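PDB 4UYT: flocculation protein FLO11 from Saccharomyces cerevisiae, which mediates homotypic cell-cell adhesion in flocculation through its N-terminal domain and acts in substrate adhesion, invasive growth, pseudohypha formation and biofilm development. Local coordinates for residues 115-127 with 137-151. Sequence-based numbering, arbitrary orientation. Where two conformers were deposited one is given.
Sequences WMPNFQIQFEYLQ and WQWGTTSFDLSTGCN. With NA (sodium ion), chain B.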
ATOM      1  N   TRP A 115     -11.880  -7.476   5.449  1.00  6.53           N
ATOM      2  CA  TRP A 115     -10.973  -6.368   5.297  1.00  6.50           C
ATOM      3  C   TRP A 115      -9.560  -6.828   4.997  1.00  5.98           C
ATOM      4  O   TRP A 115      -9.009  -7.750   5.613  1.00  6.77           O
ATOM      5  CB  TRP A 115     -10.904  -5.544   6.577  1.00  7.04           C
ATOM      6  CG  TRP A 115     -12.113  -4.700   6.859  1.00  7.73           C
ATOM      7  CD1 TRP A 115     -13.096  -4.945   7.752  1.00  8.74           C
ATOM      8  CD2 TRP A 115     -12.410  -3.441   6.261  1.00  7.64           C
ATOM      9  NE1 TRP A 115     -13.990  -3.917   7.747  1.00  9.34           N
ATOM     10  CE2 TRP A 115     -13.585  -2.955   6.859  1.00  8.39           C
ATOM     11  CE3 TRP A 115     -11.768  -2.652   5.309  1.00  7.93           C
ATOM     12  CZ2 TRP A 115     -14.154  -1.724   6.506  1.00  8.95           C
ATOM     13  CZ3 TRP A 115     -12.313  -1.422   4.989  1.00  8.36           C
ATOM     14  CH2 TRP A 115     -13.507  -0.970   5.584  1.00  9.02           C
ATOM     15  N   MET A 116      -8.928  -6.110   4.097  1.00  6.38           N
ATOM     16  CA  MET A 116      -7.489  -6.125   4.008  1.00  6.29           C
ATOM     17  C   MET A 116      -6.878  -5.738   5.361  1.00  6.14           C
ATOM     18  O   MET A 116      -7.285  -4.732   5.929  1.00  6.71           O
ATOM     19  CB  MET A 116      -7.080  -5.089   2.977  1.00  6.44           C
ATOM     20  CG  MET A 116      -5.602  -5.028   2.661  1.00  6.32           C
ATOM     21  SD  MET A 116      -5.244  -3.738   1.470  1.00  7.50           S
ATOM     22  CE  MET A 116      -5.245  -2.300   2.529  1.00  8.53           C
ATOM     23  N   PRO A 117      -5.870  -6.467   5.861  1.00  6.01           N
ATOM     24  CA  PRO A 117      -5.155  -5.989   7.053  1.00  6.15           C
ATOM     25  C   PRO A 117      -4.309  -4.799   6.649  1.00  5.96           C
ATOM     26  O   PRO A 117      -3.673  -4.837   5.586  1.00  6.24           O
ATOM     27  CB  PRO A 117      -4.299  -7.212   7.452  1.00  6.75           C
ATOM     28  CG  PRO A 117      -4.038  -7.933   6.139  1.00  6.72           C
ATOM     29  CD  PRO A 117      -5.290  -7.708   5.309  1.00  6.66           C
ATOM     30  N   ASN A 118      -4.280  -3.757   7.463  1.00  6.80           N
ATOM     31  CA  ASN A 118      -3.604  -2.539   7.081  1.00  6.76           C
ATOM     32  C   ASN A 118      -2.094  -2.687   7.226  1.00  6.82           C
ATOM     33  O   ASN A 118      -1.570  -3.479   7.993  1.00  7.99           O
ATOM     34  CB  ASN A 118      -4.178  -1.377   7.874  1.00  7.56           C
ATOM     35  CG  ASN A 118      -5.595  -1.073   7.459  1.00  7.68           C
ATOM     36  OD1 ASN A 118      -6.517  -0.975   8.324  1.00 10.53           O
ATOM     37  ND2 ASN A 118      -5.825  -0.941   6.200  1.00  5.74           N
ATOM     38  N   PHE A 119      -1.406  -1.856   6.478  1.00  7.12           N
ATOM     39  CA  PHE A 119       0.038  -1.887   6.416  1.00  7.26           C
ATOM     40  C   PHE A 119       0.521  -0.464   6.162  1.00  7.22           C
ATOM     41  O   PHE A 119      -0.265   0.464   5.976  1.00  8.36           O
ATOM     42  CB  PHE A 119       0.532  -2.892   5.342  1.00  7.23           C
ATOM     43  CG  PHE A 119      -0.015  -2.621   3.956  1.00  6.79           C
ATOM     44  CD1 PHE A 119       0.577  -1.705   3.127  1.00  7.22           C
ATOM     45  CD2 PHE A 119      -1.129  -3.293   3.485  1.00  7.31           C
ATOM     46  CE1 PHE A 119       0.060  -1.441   1.861  1.00  7.84           C
ATOM     47  CE2 PHE A 119      -1.649  -3.054   2.223  1.00  7.45           C
ATOM     48  CZ  PHE A 119      -1.033  -2.123   1.420  1.00  7.69           C
ATOM     49  N   GLN A 120       1.839  -0.314   6.136  1.00  8.04           N
ATOM     50  CA  GLN A 120       2.455   0.955   5.809  1.00  8.37           C
ATOM     51  C   GLN A 120       3.475   0.751   4.725  1.00  7.90           C
ATOM     52  O   GLN A 120       4.001  -0.348   4.530  1.00  8.99           O
ATOM     53  CB  GLN A 120       3.096   1.607   7.036  1.00 10.61           C
ATOM     54  CG  GLN A 120       2.147   1.736   8.214  1.00 11.86           C
ATOM     55  CD  GLN A 120       2.036   0.444   8.984  1.00 15.28           C
ATOM     56  OE1 GLN A 120       3.047  -0.165   9.318  1.00 20.23           O
ATOM     57  NE2 GLN A 120       0.803  -0.005   9.250  1.00 16.10           N
ATOM     58  N   ILE A 121       3.752   1.837   4.019  1.00  8.21           N
ATOM     59  CA  ILE A 121       4.808   1.865   3.038  1.00  8.27           C
ATOM     60  C   ILE A 121       5.819   2.912   3.493  1.00  8.28           C
ATOM     61  O   ILE A 121       5.460   4.088   3.670  1.00  9.12           O
ATOM     62  CB  ILE A 121       4.282   2.144   1.619  1.00  8.32           C
ATOM     63  CG1 ILE A 121       3.157   1.162   1.250  1.00  8.98           C
ATOM     64  CG2 ILE A 121       5.439   2.062   0.633  1.00  9.13           C
ATOM     65  CD1 ILE A 121       2.635   1.323  -0.159  1.00  9.09           C
ATOM     66  N   GLN A 122       7.057   2.460   3.699  1.00  8.87           N
ATOM     67  CA  GLN A 122       8.117   3.293   4.233  1.00  9.57           C
ATOM     68  C   GLN A 122       8.985   3.726   3.068  1.00  9.31           C
ATOM     69  O   GLN A 122       9.628   2.903   2.405  1.00 10.11           O
ATOM     70  CB  GLN A 122       8.917   2.497   5.258  1.00 11.55           C
ATOM     71  CG  GLN A 122      10.083   3.220   5.896  1.00 15.70           C
ATOM     72  CD  GLN A 122      10.926   2.272   6.729  1.00 23.06           C
ATOM     73  OE1 GLN A 122      10.429   1.614   7.630  1.00 28.65           O
ATOM     74  NE2 GLN A 122      12.197   2.170   6.395  1.00 27.02           N
ATOM     75  N   PHE A 123       9.018   5.047   2.864  1.00  9.41           N
ATOM     76  CA  PHE A 123       9.825   5.668   1.826  1.00 10.45           C
ATOM     77  C   PHE A 123      11.034   6.342   2.478  1.00 11.64           C
ATOM     78  O   PHE A 123      10.898   7.060   3.476  1.00 13.04           O
ATOM     79  CB  PHE A 123       9.039   6.780   1.139  1.00 10.90           C
ATOM     80  CG  PHE A 123       7.898   6.326   0.251  1.00 10.11           C
ATOM     81  CD1 PHE A 123       6.700   5.890   0.798  1.00 10.26           C
ATOM     82  CD2 PHE A 123       7.998   6.413  -1.128  1.00 10.77           C
ATOM     83  CE1 PHE A 123       5.654   5.504  -0.025  1.00 10.25           C
ATOM     84  CE2 PHE A 123       6.939   6.072  -1.953  1.00 10.76           C
ATOM     85  CZ  PHE A 123       5.763   5.631  -1.400  1.00 11.10           C
ATOM     86  N   GLU A 124      12.194   6.161   1.871  1.00 11.80           N
ATOM     87  CA  GLU A 124      13.368   6.942   2.234  1.00 13.23           C
ATOM     88  C   GLU A 124      13.950   7.479   0.950  1.00 13.05           C
ATOM     89  O   GLU A 124      14.544   6.740   0.164  1.00 13.47           O
ATOM     90  CB  GLU A 124      14.421   6.095   2.970  1.00 16.54           C
ATOM     91  CG  GLU A 124      14.003   5.594   4.338  1.00 18.46           C
ATOM     92  CD  GLU A 124      15.076   4.757   5.033  1.00 26.41           C
ATOM     93  OE1 GLU A 124      16.175   4.540   4.474  1.00 33.75           O
ATOM     94  OE2 GLU A 124      14.805   4.297   6.159  1.00 38.01           O
ATOM     95  N   TYR A 125      13.825   8.792   0.777  1.00 13.27           N
ATOM     96  CA  TYR A 125      14.482   9.505  -0.293  1.00 14.05           C
ATOM     97  C   TYR A 125      15.687  10.266   0.253  1.00 15.01           C
ATOM     98  O   TYR A 125      15.748  10.630   1.429  1.00 16.38           O
ATOM     99  CB  TYR A 125      13.527  10.520  -0.911  1.00 13.85           C
ATOM    100  CG  TYR A 125      12.321   9.956  -1.643  1.00 11.83           C
ATOM    101  CD1 TYR A 125      12.417   9.594  -2.983  1.00 12.58           C
ATOM    102  CD2 TYR A 125      11.062   9.909  -1.047  1.00 11.68           C
ATOM    103  CE1 TYR A 125      11.318   9.139  -3.702  1.00 11.42           C
ATOM    104  CE2 TYR A 125       9.954   9.477  -1.761  1.00 11.68           C
ATOM    105  CZ  TYR A 125      10.075   9.096  -3.093  1.00 11.57           C
ATOM    106  OH  TYR A 125       8.994   8.698  -3.858  1.00 11.08           O
ATOM    107  N   LEU A 126      16.656  10.496  -0.617  1.00 16.87           N
ATOM    108  CA  LEU A 126      17.791  11.367  -0.301  1.00 17.74           C
ATOM    109  C   LEU A 126      18.662  10.855   0.842  1.00 18.97           C
ATOM    110  O   LEU A 126      19.343  11.645   1.491  1.00 25.44           O
ATOM    111  CB  LEU A 126      17.334  12.806   0.032  1.00 19.48           C
ATOM    112  CG  LEU A 126      16.659  13.659  -1.042  1.00 22.21           C
ATOM    113  CD1 LEU A 126      16.630  15.108  -0.581  1.00 22.89           C
ATOM    114  CD2 LEU A 126      17.370  13.561  -2.385  1.00 21.79           C
ATOM    115  N   GLN A 127      18.665   9.552   1.083  1.00 19.64           N
ATOM    116  CA  GLN A 127      19.554   8.944   2.058  1.00 22.56           C
ATOM    117  C   GLN A 127      20.600   8.162   1.304  1.00 23.07           C
ATOM    118  O   GLN A 127      20.468   7.927   0.098  1.00 20.36           O
ATOM    119  CB  GLN A 127      18.781   8.042   3.025  1.00 24.54           C
ATOM    120  CG  GLN A 127      17.800   8.792   3.921  1.00 26.00           C
ATOM    121  CD  GLN A 127      18.459   9.836   4.810  1.00 30.66           C
ATOM    122  OE1 GLN A 127      17.882  10.889   5.089  1.00 32.05           O
ATOM    123  NE2 GLN A 127      19.673   9.554   5.254  1.00 33.95           N
ATOM    124  N   TRP A 137      15.741  18.376  -5.166  1.00 19.65           N
ATOM    125  CA  TRP A 137      14.570  17.821  -4.517  1.00 19.73           C
ATOM    126  C   TRP A 137      13.530  18.925  -4.313  1.00 18.32           C
ATOM    127  O   TRP A 137      13.841  19.995  -3.811  1.00 20.72           O
ATOM    128  CB  TRP A 137      14.965  17.193  -3.186  1.00 18.24           C
ATOM    129  CG  TRP A 137      13.785  16.678  -2.479  1.00 16.63           C
ATOM    130  CD1 TRP A 137      13.037  17.359  -1.582  1.00 16.41           C
ATOM    131  CD2 TRP A 137      13.164  15.384  -2.638  1.00 15.52           C
ATOM    132  NE1 TRP A 137      11.986  16.588  -1.169  1.00 15.75           N
ATOM    133  CE2 TRP A 137      12.047  15.370  -1.793  1.00 14.63           C
ATOM    134  CE3 TRP A 137      13.452  14.245  -3.405  1.00 16.25           C
ATOM    135  CZ2 TRP A 137      11.205  14.274  -1.692  1.00 15.53           C
ATOM    136  CZ3 TRP A 137      12.633  13.157  -3.296  1.00 14.82           C
ATOM    137  CH2 TRP A 137      11.507  13.182  -2.457  1.00 14.98           C
ATOM    138  N   GLN A 138      12.285  18.653  -4.696  1.00 16.46           N
ATOM    139  CA  GLN A 138      11.252  19.662  -4.570  1.00 17.98           C
ATOM    140  C   GLN A 138       9.891  19.106  -4.187  1.00 15.55           C
ATOM    141  O   GLN A 138       8.874  19.701  -4.543  1.00 17.08           O
ATOM    142  CB  GLN A 138      11.168  20.465  -5.862  1.00 21.01           C
ATOM    143  CG  GLN A 138      10.875  19.652  -7.105  1.00 23.66           C
ATOM    144  CD  GLN A 138      10.794  20.507  -8.351  1.00 31.09           C
ATOM    145  OE1 GLN A 138      11.485  20.259  -9.337  1.00 39.64           O
ATOM    146  NE2 GLN A 138       9.964  21.535  -8.307  1.00 34.36           N
ATOM    147  N   TRP A 139       9.867  18.008  -3.439  1.00 15.07           N
ATOM    148  CA  TRP A 139       8.603  17.374  -3.144  1.00 14.53           C
ATOM    149  C   TRP A 139       8.340  17.211  -1.647  1.00 14.35           C
ATOM    150  O   TRP A 139       7.517  16.373  -1.284  1.00 15.56           O
ATOM    151  CB  TRP A 139       8.487  16.035  -3.907  1.00 13.32           C
ATOM    152  CG  TRP A 139       8.709  16.220  -5.371  1.00 13.53           C
ATOM    153  CD1 TRP A 139       7.820  16.697  -6.289  1.00 14.99           C
ATOM    154  CD2 TRP A 139       9.935  16.017  -6.068  1.00 14.55           C
ATOM    155  NE1 TRP A 139       8.406  16.767  -7.527  1.00 15.97           N
ATOM    156  CE2 TRP A 139       9.714  16.373  -7.419  1.00 14.97           C
ATOM    157  CE3 TRP A 139      11.196  15.556  -5.683  1.00 14.80           C
ATOM    158  CZ2 TRP A 139      10.714  16.269  -8.388  1.00 16.80           C
ATOM    159  CZ3 TRP A 139      12.185  15.456  -6.642  1.00 16.46           C
ATOM    160  CH2 TRP A 139      11.943  15.824  -7.976  1.00 17.46           C
ATOM    161  N   GLY A 140       8.986  18.001  -0.793  1.00 14.37           N
ATOM    162  CA  GLY A 140       8.688  17.976   0.637  1.00 14.78           C
ATOM    163  C   GLY A 140       9.371  16.867   1.402  1.00 15.08           C
ATOM    164  O   GLY A 140      10.490  16.471   1.078  1.00 15.55           O
ATOM    165  N   THR A 141       8.712  16.393   2.447  1.00 15.21           N
ATOM    166  CA  THR A 141       9.322  15.493   3.401  1.00 14.56           C
ATOM    167  C   THR A 141       9.940  14.285   2.691  1.00 14.06           C
ATOM    168  O   THR A 141       9.301  13.672   1.840  1.00 14.49           O
ATOM    169  CB  THR A 141       8.239  15.080   4.391  1.00 15.30           C
ATOM    170  OG1 THR A 141       7.812  16.275   5.056  1.00 16.67           O
ATOM    171  CG2 THR A 141       8.736  14.069   5.389  1.00 16.38           C
ATOM    172  N   THR A 142      11.165  13.917   3.067  1.00 13.92           N
ATOM    173  CA  THR A 142      11.940  12.922   2.341  1.00 13.96           C
ATOM    174  C   THR A 142      11.910  11.496   2.883  1.00 13.82           C
ATOM    175  O   THR A 142      12.116  10.569   2.121  1.00 14.39           O
ATOM    176  CB  THR A 142      13.404  13.362   2.212  1.00 14.77           C
ATOM    177  OG1 THR A 142      13.921  13.657   3.517  1.00 17.29           O
ATOM    178  CG2 THR A 142      13.523  14.599   1.336  1.00 17.14           C
ATOM    179  N   SER A 143      11.681  11.334   4.184  1.00 13.94           N
ATOM    180  CA  SER A 143      11.503  10.021   4.789  1.00 14.12           C
ATOM    181  C   SER A 143      10.172  10.026   5.513  1.00 14.32           C
ATOM    182  O   SER A 143       9.905  10.896   6.345  1.00 15.30           O
ATOM    183  CB  SER A 143      12.634   9.689   5.766  1.00 18.00           C
ATOM    184  OG  SER A 143      13.820   9.304   5.078  1.00 18.67           O
ATOM    185  N   PHE A 144       9.330   9.064   5.200  1.00 12.89           N
ATOM    186  CA  PHE A 144       7.993   9.023   5.748  1.00 12.90           C
ATOM    187  C   PHE A 144       7.389   7.659   5.516  1.00 11.92           C
ATOM    188  O   PHE A 144       7.855   6.873   4.684  1.00 12.27           O
ATOM    189  CB  PHE A 144       7.122  10.113   5.093  1.00 12.81           C
ATOM    190  CG  PHE A 144       7.060  10.029   3.581  1.00 11.91           C
ATOM    191  CD1 PHE A 144       6.117   9.232   2.924  1.00 10.81           C
ATOM    192  CD2 PHE A 144       7.940  10.752   2.801  1.00 12.91           C
ATOM    193  CE1 PHE A 144       6.084   9.150   1.531  1.00 10.30           C
ATOM    194  CE2 PHE A 144       7.899  10.689   1.424  1.00 12.07           C
ATOM    195  CZ  PHE A 144       6.982   9.873   0.781  1.00 10.77           C
ATOM    196  N   ASP A 145       6.354   7.400   6.293  1.00 11.82           N
ATOM    197  CA  ASP A 145       5.561   6.190   6.165  1.00 11.78           C
ATOM    198  C   ASP A 145       4.161   6.600   5.764  1.00 11.49           C
ATOM    199  O   ASP A 145       3.625   7.548   6.345  1.00 15.84           O
ATOM    200  CB  ASP A 145       5.471   5.455   7.500  1.00 14.19           C
ATOM    201  CG  ASP A 145       6.790   4.872   7.965  1.00 16.58           C
ATOM    202  OD1 ASP A 145       7.765   4.797   7.195  1.00 20.11           O
ATOM    203  OD2 ASP A 145       6.824   4.438   9.128  1.00 24.32           O
ATOM    204  N   LEU A 146       3.560   5.909   4.808  1.00  9.64           N
ATOM    205  CA  LEU A 146       2.177   6.096   4.390  1.00  9.48           C
ATOM    206  C   LEU A 146       1.404   4.860   4.793  1.00  9.08           C
ATOM    207  O   LEU A 146       1.780   3.734   4.458  1.00 10.84           O
ATOM    208  CB  LEU A 146       2.073   6.299   2.898  1.00  9.73           C
ATOM    209  CG  LEU A 146       2.802   7.532   2.376  1.00 11.10           C
ATOM    210  CD1 LEU A 146       2.576   7.664   0.876  1.00 12.26           C
ATOM    211  CD2 LEU A 146       2.414   8.810   3.108  1.00 11.85           C
ATOM    212  N   SER A 147       0.307   5.081   5.493  0.71  8.77           N
ATOM    213  CA  SER A 147      -0.461   3.996   6.051  0.71  8.39           C
ATOM    214  C   SER A 147      -1.811   3.811   5.368  0.71  7.78           C
ATOM    215  O   SER A 147      -2.410   4.774   4.898  0.71  8.54           O
ATOM    216  CB  SER A 147      -0.685   4.250   7.526  0.71  9.94           C
ATOM    217  OG  SER A 147      -1.465   5.411   7.679  0.71 12.59           O
ATOM    218  N   THR A 148      -2.323   2.577   5.404  1.00  7.94           N
ATOM    219  CA  THR A 148      -3.655   2.300   4.899  1.00  7.50           C
ATOM    220  C   THR A 148      -4.643   2.216   6.053  1.00  7.54           C
ATOM    221  O   THR A 148      -4.296   1.853   7.178  1.00  8.03           O
ATOM    222  CB  THR A 148      -3.725   0.963   4.107  1.00  7.23           C
ATOM    223  OG1 THR A 148      -3.504  -0.154   4.981  1.00  7.29           O
ATOM    224  CG2 THR A 148      -2.703   0.892   3.019  1.00  8.11           C
ATOM    225  N   GLY A 149      -5.906   2.446   5.718  1.00  7.46           N
ATOM    226  CA  GLY A 149      -6.979   2.053   6.581  1.00  7.80           C
ATOM    227  C   GLY A 149      -8.169   2.998   6.587  1.00  8.18           C
ATOM    228  O   GLY A 149      -8.064   4.188   6.242  1.00  9.09           O
ATOM    229  N   CYS A 150      -9.291   2.436   7.006  1.00  8.54           N
ATOM    230  CA  CYS A 150     -10.559   3.164   7.150  1.00  9.43           C
ATOM    231  C   CYS A 150     -10.959   3.400   8.596  1.00 11.29           C
ATOM    232  O   CYS A 150     -11.994   3.991   8.830  1.00 14.33           O
ATOM    233  CB  CYS A 150     -11.676   2.383   6.452  1.00  9.28           C
ATOM    234  SG  CYS A 150     -11.537   2.276   4.668  1.00  9.52           S
ATOM    235  N   ASN A 151     -10.146   2.958   9.538  1.00 12.31           N
ATOM    236  CA  ASN A 151     -10.455   2.937  10.959  1.00 16.47           C
ATOM    237  C   ASN A 151      -9.795   4.011  11.791  1.00 16.74           C
ATOM    238  O   ASN A 151      -9.760   3.890  13.001  1.00 22.12           O
ATOM    239  CB  ASN A 151     -10.032   1.548  11.519  1.00 21.02           C
ATOM    240  CG  ASN A 151      -8.576   1.125  11.132  1.00 22.01           C
ATOM    241  OD1 ASN A 151      -7.923   1.680  10.190  1.00 17.47           O
ATOM    242  ND2 ASN A 151      -8.081   0.076  11.824  1.00 26.65           N
TER
HETATM  243 NA    NA B1207     -16.295  -3.316   9.390  1.00 30.14          NA
HETATM  244  O   HOH W   1      -9.296  -0.491   7.183  1.00  9.09           O
HETATM  245  O   HOH W   2      -5.683  -0.984  11.354  1.00 33.45           O
HETATM  246  O   HOH W   3      -1.943   1.328   8.806  1.00 16.51           O
HETATM  247  O   HOH W   4       9.153   3.042   9.294  1.00 39.40           O
HETATM  248  O   HOH W   5      15.194  11.287   4.008  1.00 19.61           O
HETATM  249  O   HOH W   6     -18.760  -3.803   8.876  1.00 26.45           O
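Thr148 and Asn118 lock together just before strand 120-125 begins and just after its antiparallel partner 143-147 ends. Thr148 OG1 accepts from Asn118 ND2 at 2.7 Å, a bent bond with the hydroxyl tilted out of the amide plane, and also from the backbone N of Phe119, whose O accepts from Thr148 N. Because chi1 of Thr148 (67°) sets OG1 between its own backbone N and carbonyl carbon, CG2 sits over one face of the Phe119 ring, 3.9 Å from its centroid. A threonine suits the place: one branch serves polar atoms, the other an aromatic face. Asn118 OD1 takes two waters, which pass the link to Cys150 N and Asn151 ND2.

Along the strands Ile121 with Leu146 and Phe123 with Phe144 are the hydrogen-bonded pairs, and their side chains share the buried face. The Phe123 and Phe144 rings lie nearly parallel (20°) but slid apart so that they barely overlap; Phe123 CB sits over the Phe144 face, Phe144 CZ over that of Phe123, and Phe123 CD1 meets Phe144 CE1 at 3.4 Å. Farther along, Trp137 CH2 stands 3.4 Å above one face of Tyr125, the planes inclined at 49°, while Thr142 O meets the tyrosine edge and accepts from Tyr125 N. Leu126 and Thr142 CG2 cover one face of Trp137 and Trp139 the opposite one, while NE1 donates to Gly140 O, so the indole is held from both faces and at its N-H. On the sheet's other face Gln122 and Asp145 run side by side and share a water.

Strand 32-43 packs against the apolar face, where Tyr32 OH and Tyr125 OH are hydrogen-bonded to each other. The chemistry is therefore two-sided: apolar and aromatic groups bury one face of this sheet edge in the fibronectin type III-like domain, while the other carries amide, carboxylate and hydroxyl groups, linked through water.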